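Local atomic coordinates of nisin biosynthesis protein nisC (Lactococcus lactis subsp. lactis, PDB entry 2G0D), a protein that catalyses formation of the thioether rings of the lantibiotic nisin, as a zinc-dependent cyclase with an alpha-toroid fold. Residues A[45-50]-A[54-59]. Numbering follows the deposited sequence.
Sequences AELKNK and KIYQKK
The ring of Tyr56, carried near the start of helix 53-74, reaches back to the loop that leads into this helix and meets Leu47 and Lys50 there. Both loop residues approach the same CD2/CE2 side of the ring, at different points along its length. Leu47 takes the part nearer the helix: CD1 lies 3.7 Å from Tyr56 CE2, and CB sits 3.8 Å from Tyr56 CD2, so one methyl and the root of the side chain rest obliquely against neighbouring ring carbons. Lys50 meets the phenol end. Its chain bends at its last two torsions (chi3 78°, chi4 -101°), which turns the ammonium group toward the edge of the ring, near its plane; NZ comes to 3.2 Å from Tyr56 OH, yet the angle is too poor for a hydrogen bond.

Two overlapping type I turns, Ala45 to Lys48 and Leu47 to Lys50, fold the loop so that Leu47 and Lys50 both face the helix; the second is closed by Lys50 N to Leu47 O at 2.8 Å. Beyond the contact, Ser53 OG bonds to Lys50 O, tying the loop to the helix start. Leu47 also touches Val8 and Tyr56 touches Ile12, both on helix 3-20, and these contacts seat the connection between helices 37-45 and 53-74 against that N-terminal helix. The contact thus pairs an apolar part, Leu47 against the ring, with a polar part of similar size, Lys50 at the phenol end, where the lysine charge would probably be attracted to the partly negative phenol oxygen, a loose electrostatic contact and not a directed bond.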
loop_
_atom_site.group_PDB
_atom_site.type_symbol
_atom_site.label_atom_id
_atom_site.label_comp_id
_atom_site.label_asym_id
_atom_site.label_seq_id
_atom_site.Cartn_x
_atom_site.Cartn_y
_atom_site.Cartn_z
ATOM N N ALA A 45 -3.174 -8.873 -16.293
ATOM C CA ALA A 45 -1.790 -9.221 -16.580
ATOM C C ALA A 45 -1.372 -10.435 -15.798
ATOM O O ALA A 45 -0.600 -11.246 -16.274
ATOM C CB ALA A 45 -0.871 -8.047 -16.291
ATOM N N GLU A 46 -1.900 -10.550 -14.588
ATOM C CA GLU A 46 -1.677 -11.705 -13.738
ATOM C C GLU A 46 -2.369 -12.986 -14.197
ATOM O O GLU A 46 -2.258 -14.023 -13.542
ATOM C CB GLU A 46 -2.137 -11.394 -12.324
ATOM C CG GLU A 46 -1.174 -10.551 -11.548
ATOM C CD GLU A 46 0.218 -11.157 -11.397
ATOM O OE1 GLU A 46 0.424 -12.329 -11.802
ATOM O OE2 GLU A 46 1.103 -10.432 -10.873
ATOM N N LEU A 47 -3.093 -12.915 -15.302
ATOM C CA LEU A 47 -3.857 -14.056 -15.784
ATOM C C LEU A 47 -3.205 -14.658 -17.019
ATOM O O LEU A 47 -3.841 -15.419 -17.741
ATOM C CB LEU A 47 -5.291 -13.634 -16.086
ATOM C CG LEU A 47 -6.135 -13.106 -14.925
ATOM C CD1 LEU A 47 -7.536 -12.792 -15.449
ATOM C CD2 LEU A 47 -6.208 -14.137 -13.810
ATOM N N LYS A 48 -1.925 -14.337 -17.223
ATOM C CA LYS A 48 -1.167 -14.726 -18.412
ATOM C C LYS A 48 -1.098 -16.241 -18.655
ATOM O O LYS A 48 -1.136 -16.687 -19.809
ATOM C CB LYS A 48 0.244 -14.112 -18.397
ATOM C CG LYS A 48 1.080 -14.506 -19.607
ATOM C CD LYS A 48 2.329 -13.646 -19.776
ATOM C CE LYS A 48 3.083 -14.110 -21.042
ATOM N NZ LYS A 48 4.287 -13.288 -21.399
ATOM N N ASN A 49 -1.000 -17.028 -17.579
ATOM C CA ASN A 49 -1.053 -18.479 -17.737
ATOM C C ASN A 49 -2.388 -18.967 -18.305
ATOM O O ASN A 49 -2.424 -20.043 -18.893
ATOM C CB ASN A 49 -0.717 -19.225 -16.430
ATOM C CG ASN A 49 -1.696 -18.929 -15.320
ATOM O OD1 ASN A 49 -1.869 -17.773 -14.934
ATOM N ND2 ASN A 49 -2.348 -19.971 -14.794
ATOM N N LYS A 50 -3.464 -18.183 -18.132
ATOM C CA LYS A 50 -4.840 -18.613 -18.489
ATOM C C LYS A 50 -5.041 -18.664 -20.007
ATOM O O LYS A 50 -4.281 -18.050 -20.765
ATOM C CB LYS A 50 -5.920 -17.752 -17.782
ATOM C CG LYS A 50 -6.199 -18.164 -16.295
ATOM C CD LYS A 50 -7.277 -17.295 -15.517
ATOM C CE LYS A 50 -8.800 -17.580 -15.824
ATOM N NZ LYS A 50 -9.443 -16.578 -16.777
ATOM N N LYS A 54 -4.207 -14.042 -24.520
ATOM C CA LYS A 54 -3.899 -13.214 -25.705
ATOM C C LYS A 54 -4.976 -12.154 -25.969
ATOM O O LYS A 54 -4.674 -11.056 -26.453
ATOM C CB LYS A 54 -3.627 -14.068 -26.943
ATOM C CG LYS A 54 -2.264 -14.802 -26.895
ATOM C CD LYS A 54 -1.072 -13.862 -27.117
ATOM C CE LYS A 54 -0.590 -13.903 -28.570
ATOM N NZ LYS A 54 0.204 -15.139 -28.854
ATOM N N ILE A 55 -6.219 -12.496 -25.640
ATOM C CA ILE A 55 -7.318 -11.538 -25.565
ATOM C C ILE A 55 -7.062 -10.537 -24.430
ATOM O O ILE A 55 -7.268 -9.335 -24.595
ATOM C CB ILE A 55 -8.658 -12.260 -25.330
ATOM C CG1 ILE A 55 -8.925 -13.260 -26.455
ATOM C CG2 ILE A 55 -9.820 -11.256 -25.193
ATOM C CD1 ILE A 55 -9.913 -14.374 -26.083
ATOM N N TYR A 56 -6.582 -11.032 -23.290
ATOM C CA TYR A 56 -6.300 -10.168 -22.139
ATOM C C TYR A 56 -5.187 -9.146 -22.424
ATOM O O TYR A 56 -5.338 -7.954 -22.130
ATOM C CB TYR A 56 -5.960 -11.007 -20.902
ATOM C CG TYR A 56 -7.081 -11.890 -20.394
ATOM C CD1 TYR A 56 -8.414 -11.682 -20.776
ATOM C CD2 TYR A 56 -6.807 -12.926 -19.511
ATOM C CE1 TYR A 56 -9.423 -12.490 -20.291
ATOM C CE2 TYR A 56 -7.804 -13.736 -19.030
ATOM C CZ TYR A 56 -9.105 -13.513 -19.413
ATOM O OH TYR A 56 -10.070 -14.331 -18.913
ATOM N N GLN A 57 -4.085 -9.615 -23.008
ATOM C CA GLN A 57 -2.998 -8.722 -23.434
ATOM C C GLN A 57 -3.464 -7.648 -24.445
ATOM O O GLN A 57 -2.965 -6.511 -24.440
ATOM C CB GLN A 57 -1.816 -9.532 -23.998
ATOM C CG GLN A 57 -0.530 -8.701 -24.218
ATOM C CD GLN A 57 -0.109 -7.903 -22.969
ATOM O OE1 GLN A 57 0.050 -8.468 -21.881
ATOM N NE2 GLN A 57 0.068 -6.589 -23.130
ATOM N N LYS A 58 -4.413 -8.013 -25.303
ATOM C CA LYS A 58 -4.992 -7.065 -26.256
ATOM C C LYS A 58 -5.741 -5.949 -25.517
ATOM O O LYS A 58 -5.557 -4.768 -25.814
ATOM C CB LYS A 58 -5.913 -7.808 -27.240
ATOM C CG LYS A 58 -6.481 -6.976 -28.372
ATOM C CD LYS A 58 -5.479 -6.847 -29.533
ATOM C CE LYS A 58 -4.943 -5.432 -29.689
ATOM N NZ LYS A 58 -5.929 -4.621 -30.477
ATOM N N LYS A 59 -6.578 -6.335 -24.551
ATOM C CA LYS A 59 -7.271 -5.382 -23.688
ATOM C C LYS A 59 -6.298 -4.497 -22.935
ATOM O O LYS A 59 -6.478 -3.286 -22.858
ATOM C CB LYS A 59 -8.214 -6.097 -22.710
ATOM C CG LYS A 59 -9.214 -7.042 -23.366
ATOM C CD LYS A 59 -10.183 -6.337 -24.319
ATOM C CE LYS A 59 -11.025 -7.362 -25.063
ATOM N NZ LYS A 59 -12.136 -6.732 -25.828
#